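Local atomic coordinates of stringent starvation protein A homolog (Haemophilus influenzae, PDB entry 3LYK), a protein that probably associates with the RNA polymerase holoenzyme, forming an equimolar complex with it but not with the core enzyme, and belongs to the glutathione S-transferase superfamily. Residues D14-E27 / F150-K163. Sequence-based numbering, arbitrary orientation.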
loop_
_atom_site.group_PDB
_atom_site.type_symbol
_atom_site.label_atom_id
_atom_site.label_comp_id
_atom_site.label_asym_id
_atom_site.label_seq_id
_atom_site.Cartn_x
_atom_site.Cartn_y
_atom_site.Cartn_z
ATOM N N ASP B 14 9.459 -4.198 -19.379
ATOM C CA ASP B 14 10.293 -3.111 -18.895
ATOM C C ASP B 14 9.754 -2.430 -17.644
ATOM O O ASP B 14 10.375 -1.476 -17.156
ATOM C CB ASP B 14 10.450 -2.040 -19.989
ATOM C CG ASP B 14 11.164 -2.587 -21.248
ATOM O OD1 ASP B 14 12.188 -3.299 -21.118
ATOM O OD2 ASP B 14 10.676 -2.321 -22.356
ATOM N N ASP B 15 8.612 -2.903 -17.130
ATOM C CA ASP B 15 7.960 -2.246 -15.995
ATOM C C ASP B 15 8.525 -2.791 -14.658
ATOM O O ASP B 15 8.577 -3.998 -14.453
ATOM C CB ASP B 15 6.446 -2.431 -16.119
ATOM C CG ASP B 15 5.686 -1.818 -14.957
ATOM O OD1 ASP B 15 5.499 -0.598 -14.964
ATOM O OD2 ASP B 15 5.305 -2.546 -14.014
ATOM N N ILE B 16 8.968 -1.897 -13.780
ATOM C CA ILE B 16 9.652 -2.277 -12.549
ATOM C C ILE B 16 8.753 -3.061 -11.565
ATOM O O ILE B 16 9.219 -3.987 -10.877
ATOM C CB ILE B 16 10.353 -1.049 -11.898
ATOM C CG1 ILE B 16 11.270 -1.480 -10.765
ATOM C CG2 ILE B 16 9.341 0.062 -11.431
ATOM C CD1 ILE B 16 12.204 -0.404 -10.331
ATOM N N TYR B 17 7.464 -2.706 -11.563
ATOM C CA TYR B 17 6.432 -3.370 -10.755
ATOM C C TYR B 17 6.187 -4.784 -11.249
ATOM O O TYR B 17 5.990 -5.685 -10.432
ATOM C CB TYR B 17 5.105 -2.561 -10.721
ATOM C CG TYR B 17 5.361 -1.144 -10.219
ATOM C CD1 TYR B 17 5.691 -0.927 -8.871
ATOM C CD2 TYR B 17 5.318 -0.038 -11.092
ATOM C CE1 TYR B 17 5.972 0.349 -8.396
ATOM C CE2 TYR B 17 5.585 1.264 -10.621
ATOM C CZ TYR B 17 5.910 1.434 -9.260
ATOM O OH TYR B 17 6.214 2.672 -8.739
ATOM N N CYS B 18 6.227 -4.992 -12.571
ATOM C CA CYS B 18 6.071 -6.345 -13.119
ATOM C C CYS B 18 7.308 -7.148 -12.717
ATOM O O CYS B 18 7.211 -8.313 -12.320
ATOM C CB CYS B 18 5.900 -6.309 -14.652
ATOM S SG CYS B 18 4.266 -5.543 -15.049
ATOM N N HIS B 19 8.454 -6.496 -12.754
ATOM C CA HIS B 19 9.683 -7.189 -12.367
ATOM C C HIS B 19 9.645 -7.670 -10.883
ATOM O O HIS B 19 9.976 -8.821 -10.582
ATOM C CB HIS B 19 10.906 -6.323 -12.683
ATOM C CG HIS B 19 12.197 -7.072 -12.582
ATOM N ND1 HIS B 19 13.426 -6.467 -12.721
ATOM C CD2 HIS B 19 12.445 -8.389 -12.340
ATOM C CE1 HIS B 19 14.379 -7.371 -12.551
ATOM N NE2 HIS B 19 13.806 -8.544 -12.314
ATOM N N GLN B 20 9.205 -6.797 -9.964
ATOM C CA GLN B 20 9.040 -7.195 -8.565
ATOM C C GLN B 20 8.217 -8.500 -8.431
ATOM O O GLN B 20 8.602 -9.422 -7.697
ATOM C CB GLN B 20 8.290 -6.107 -7.759
ATOM C CG GLN B 20 8.953 -4.742 -7.693
ATOM C CD GLN B 20 8.044 -3.734 -6.970
ATOM O OE1 GLN B 20 6.822 -3.881 -6.950
ATOM N NE2 GLN B 20 8.632 -2.711 -6.425
ATOM N N VAL B 21 7.065 -8.526 -9.100
ATOM C CA VAL B 21 6.156 -9.639 -9.008
ATOM C C VAL B 21 6.774 -10.933 -9.601
ATOM O O VAL B 21 6.676 -12.034 -8.990
ATOM C CB VAL B 21 4.777 -9.313 -9.681
ATOM C CG1 VAL B 21 3.868 -10.565 -9.721
ATOM C CG2 VAL B 21 4.037 -8.210 -8.868
ATOM N N LYS B 22 7.466 -10.803 -10.735
ATOM C CA LYS B 22 8.136 -12.019 -11.317
ATOM C C LYS B 22 9.187 -12.573 -10.409
ATOM O O LYS B 22 9.364 -13.747 -10.361
ATOM C CB LYS B 22 8.761 -11.758 -12.695
ATOM C CG LYS B 22 7.750 -11.371 -13.761
ATOM C CD LYS B 22 8.560 -10.936 -15.005
ATOM C CE LYS B 22 7.687 -10.816 -16.206
ATOM N NZ LYS B 22 8.502 -10.179 -17.284
ATOM N N ILE B 23 9.899 -11.742 -9.673
ATOM C CA ILE B 23 10.883 -12.294 -8.741
ATOM C C ILE B 23 10.158 -13.104 -7.659
ATOM O O ILE B 23 10.561 -14.222 -7.306
ATOM C CB ILE B 23 11.680 -11.180 -8.104
ATOM C CG1 ILE B 23 12.528 -10.498 -9.170
ATOM C CG2 ILE B 23 12.550 -11.737 -6.950
ATOM C CD1 ILE B 23 13.211 -9.209 -8.641
ATOM N N VAL B 24 9.053 -12.559 -7.156
ATOM C CA VAL B 24 8.305 -13.300 -6.094
ATOM C C VAL B 24 7.714 -14.598 -6.610
ATOM O O VAL B 24 7.816 -15.635 -5.940
ATOM C CB VAL B 24 7.237 -12.391 -5.409
ATOM C CG1 VAL B 24 6.394 -13.188 -4.432
ATOM C CG2 VAL B 24 8.002 -11.189 -4.707
ATOM N N LEU B 25 7.134 -14.569 -7.808
ATOM C CA LEU B 25 6.624 -15.816 -8.422
ATOM C C LEU B 25 7.711 -16.901 -8.547
ATOM O O LEU B 25 7.428 -18.063 -8.259
ATOM C CB LEU B 25 5.973 -15.563 -9.785
ATOM C CG LEU B 25 4.618 -14.830 -9.754
ATOM C CD1 LEU B 25 4.283 -14.138 -11.094
ATOM C CD2 LEU B 25 3.491 -15.786 -9.362
ATOM N N ALA B 26 8.942 -16.499 -8.901
ATOM C CA ALA B 26 10.035 -17.428 -9.093
ATOM C C ALA B 26 10.577 -17.905 -7.748
ATOM O O ALA B 26 10.879 -19.078 -7.615
ATOM C CB ALA B 26 11.147 -16.796 -9.952
ATOM N N GLU B 27 10.665 -17.014 -6.748
ATOM C CA GLU B 27 11.052 -17.445 -5.418
ATOM C C GLU B 27 10.143 -18.551 -4.912
ATOM O O GLU B 27 10.616 -19.501 -4.311
ATOM C CB GLU B 27 10.988 -16.304 -4.404
ATOM C CG GLU B 27 12.188 -15.397 -4.353
ATOM C CD GLU B 27 13.454 -16.105 -3.790
ATOM O OE1 GLU B 27 13.341 -16.855 -2.779
ATOM O OE2 GLU B 27 14.554 -15.872 -4.340
ATOM N N PHE B 150 16.994 -12.837 2.407
ATOM C CA PHE B 150 16.419 -12.206 1.238
ATOM C C PHE B 150 14.907 -12.091 1.443
ATOM O O PHE B 150 14.286 -13.049 1.898
ATOM C CB PHE B 150 16.681 -13.087 0.010
ATOM C CG PHE B 150 16.125 -12.526 -1.274
ATOM C CD1 PHE B 150 16.837 -11.590 -2.001
ATOM C CD2 PHE B 150 14.903 -12.972 -1.765
ATOM C CE1 PHE B 150 16.358 -11.099 -3.211
ATOM C CE2 PHE B 150 14.405 -12.478 -2.977
ATOM C CZ PHE B 150 15.135 -11.541 -3.698
ATOM N N GLY B 151 14.312 -10.959 1.061
ATOM C CA GLY B 151 12.867 -10.804 1.261
ATOM C C GLY B 151 12.269 -9.789 0.330
ATOM O O GLY B 151 12.961 -9.312 -0.605
ATOM N N LEU B 152 11.006 -9.414 0.606
ATOM C CA LEU B 152 10.282 -8.455 -0.232
ATOM C C LEU B 152 10.975 -7.110 -0.393
ATOM O O LEU B 152 10.835 -6.494 -1.441
ATOM C CB LEU B 152 8.825 -8.267 0.235
ATOM C CG LEU B 152 7.893 -9.489 0.191
ATOM C CD1 LEU B 152 6.417 -9.091 0.600
ATOM C CD2 LEU B 152 7.901 -10.179 -1.191
ATOM N N VAL B 153 11.685 -6.626 0.627
ATOM C CA VAL B 153 12.423 -5.343 0.470
ATOM C C VAL B 153 13.468 -5.452 -0.683
ATOM O O VAL B 153 13.618 -4.543 -1.516
ATOM C CB VAL B 153 13.126 -4.934 1.792
ATOM C CG1 VAL B 153 13.888 -3.616 1.629
ATOM C CG2 VAL B 153 12.071 -4.821 2.970
ATOM N N ASP B 154 14.150 -6.583 -0.748
ATOM C CA ASP B 154 15.111 -6.846 -1.840
ATOM C C ASP B 154 14.403 -6.926 -3.198
ATOM O O ASP B 154 14.978 -6.532 -4.212
ATOM C CB ASP B 154 15.887 -8.126 -1.536
ATOM C CG ASP B 154 16.576 -8.053 -0.196
ATOM O OD1 ASP B 154 17.534 -7.254 -0.061
ATOM O OD2 ASP B 154 16.109 -8.740 0.755
ATOM N N CYS B 155 13.139 -7.377 -3.205
ATOM C CA CYS B 155 12.334 -7.350 -4.412
ATOM C C CYS B 155 12.013 -5.924 -4.847
ATOM O O CYS B 155 11.625 -5.718 -5.995
ATOM C CB CYS B 155 11.057 -8.177 -4.257
ATOM S SG CYS B 155 11.446 -9.921 -3.907
ATOM N N TYR B 156 12.166 -4.947 -3.946
ATOM C CA TYR B 156 12.043 -3.546 -4.356
ATOM C C TYR B 156 13.414 -2.991 -4.784
ATOM O O TYR B 156 13.496 -2.227 -5.726
ATOM C CB TYR B 156 11.477 -2.640 -3.216
ATOM C CG TYR B 156 9.959 -2.630 -3.101
ATOM C CD1 TYR B 156 9.274 -3.771 -2.668
ATOM C CD2 TYR B 156 9.213 -1.489 -3.415
ATOM C CE1 TYR B 156 7.895 -3.794 -2.568
ATOM C CE2 TYR B 156 7.786 -1.503 -3.310
ATOM C CZ TYR B 156 7.157 -2.660 -2.883
ATOM O OH TYR B 156 5.791 -2.740 -2.764
ATOM N N VAL B 157 14.468 -3.316 -4.044
ATOM C CA VAL B 157 15.779 -2.740 -4.333
ATOM C C VAL B 157 16.420 -3.348 -5.617
ATOM O O VAL B 157 16.895 -2.595 -6.482
ATOM C CB VAL B 157 16.731 -2.831 -3.098
ATOM C CG1 VAL B 157 18.081 -2.222 -3.404
ATOM C CG2 VAL B 157 16.095 -2.087 -1.858
ATOM N N ALA B 158 16.419 -4.680 -5.749
ATOM C CA ALA B 158 17.087 -5.337 -6.893
ATOM C C ALA B 158 16.606 -4.876 -8.294
ATOM O O ALA B 158 17.430 -4.610 -9.133
ATOM C CB ALA B 158 17.082 -6.898 -6.769
ATOM N N PRO B 159 15.273 -4.752 -8.531
ATOM C CA PRO B 159 14.847 -4.276 -9.829
ATOM C C PRO B 159 15.374 -2.874 -10.117
ATOM O O PRO B 159 15.594 -2.524 -11.283
ATOM C CB PRO B 159 13.310 -4.256 -9.704
ATOM C CG PRO B 159 13.041 -5.397 -8.809
ATOM C CD PRO B 159 14.120 -5.232 -7.745
ATOM N N LEU B 160 15.535 -2.078 -9.066
ATOM C CA LEU B 160 15.996 -0.700 -9.230
ATOM C C LEU B 160 17.490 -0.645 -9.597
ATOM O O LEU B 160 17.882 0.119 -10.470
ATOM C CB LEU B 160 15.736 0.118 -7.970
ATOM C CG LEU B 160 16.322 1.530 -8.022
ATOM C CD1 LEU B 160 15.345 2.510 -7.463
ATOM C CD2 LEU B 160 17.620 1.540 -7.215
ATOM N N LEU B 161 18.302 -1.453 -8.917
ATOM C CA LEU B 161 19.726 -1.571 -9.212
ATOM C C LEU B 161 19.970 -2.173 -10.619
ATOM O O LEU B 161 20.857 -1.733 -11.331
ATOM C CB LEU B 161 20.402 -2.397 -8.145
ATOM C CG LEU B 161 20.388 -1.707 -6.771
ATOM C CD1 LEU B 161 21.002 -2.602 -5.746
ATOM C CD2 LEU B 161 21.169 -0.335 -6.773
ATOM N N TRP B 162 19.144 -3.147 -10.996
ATOM C CA TRP B 162 19.161 -3.732 -12.285
ATOM C C TRP B 162 18.944 -2.667 -13.360
ATOM O O TRP B 162 19.694 -2.621 -14.341
ATOM C CB TRP B 162 18.087 -4.793 -12.385
ATOM C CG TRP B 162 18.071 -5.526 -13.698
ATOM C CD1 TRP B 162 17.076 -5.480 -14.674
ATOM C CD2 TRP B 162 19.049 -6.467 -14.171
ATOM N NE1 TRP B 162 17.387 -6.349 -15.692
ATOM C CE2 TRP B 162 18.591 -6.952 -15.427
ATOM C CE3 TRP B 162 20.280 -6.923 -13.670
ATOM C CZ2 TRP B 162 19.328 -7.888 -16.203
ATOM C CZ3 TRP B 162 21.005 -7.865 -14.435
ATOM C CH2 TRP B 162 20.512 -8.334 -15.689
ATOM N N LYS B 163 17.946 -1.806 -13.176
ATOM C CA LYS B 163 17.708 -0.749 -14.144
ATOM C C LYS B 163 18.835 0.259 -14.190
ATOM O O LYS B 163 19.212 0.696 -15.292
ATOM C CB LYS B 163 16.372 -0.054 -13.934
ATOM C CG LYS B 163 15.220 -0.877 -14.506
ATOM C CD LYS B 163 13.912 -0.140 -14.361
ATOM C CE LYS B 163 12.771 -0.921 -14.930
ATOM N NZ LYS B 163 12.700 -0.784 -16.413
HETATM O O HOH W 1 14.037 -3.805 -13.245
#
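Pro159 is the knob of this interface: its ring drops into a hollow on helix 16-27 made by the aliphatic Ile16 and Ile23, the ring face of His19 and the aliphatic part of Gln20. Ile16 closes one side, with its CG1 3.6 Å from Pro159 CB, and Ile23 brings CD1 to within 3.8 Å of Pro159 CG on the other. The imidazole of His19 lies against the same ring, taking Pro159 CG over one face in a CH-pi contact. With CG anti to the backbone N (chi1 -168°), His19 reaches past the proline, and its edge is directed at the five-membered ring of Trp162 in an offset edge-to-face pair, planes at 72°. A water in the imidazole plane joins His19 ND1 to the carbonyl oxygen of Pro159, while NE2 bonds to Ser195.

A second bump, Cys155 SG, sits between Ile23 CG2 (3.7 Å) and Val24 CG2 (3.8 Å), the latter also touching Leu152 CD2. Farther along, Ile23 CG2 approaches the edge of Phe150. The extended Gln20 runs its CG past Cys155 O and lays NE2 over one face of Tyr156, 3.3 Å above the ring plane, while its OE1 is bonded to Ser68.

At the other end, Lys163 passes Ile16 and bends at its last torsion, and its NZ hydrogen-bonds to Asp14 O at a short 2.5 Å; Glu114 forms a salt bridge with the same ammonium. The helices run at 129° and their axes come within 9.1 Å at their closest. The contact joins the thioredoxin-like N-terminal domain to the helical C-terminal domain of the GST fold. Its middle rests on apolar packing round Pro159 and Cys155, while the polar ends of His19, Gln20 and Lys163 are satisfied at the margins by water, Ser195, Ser68, Asp14 O and Glu114.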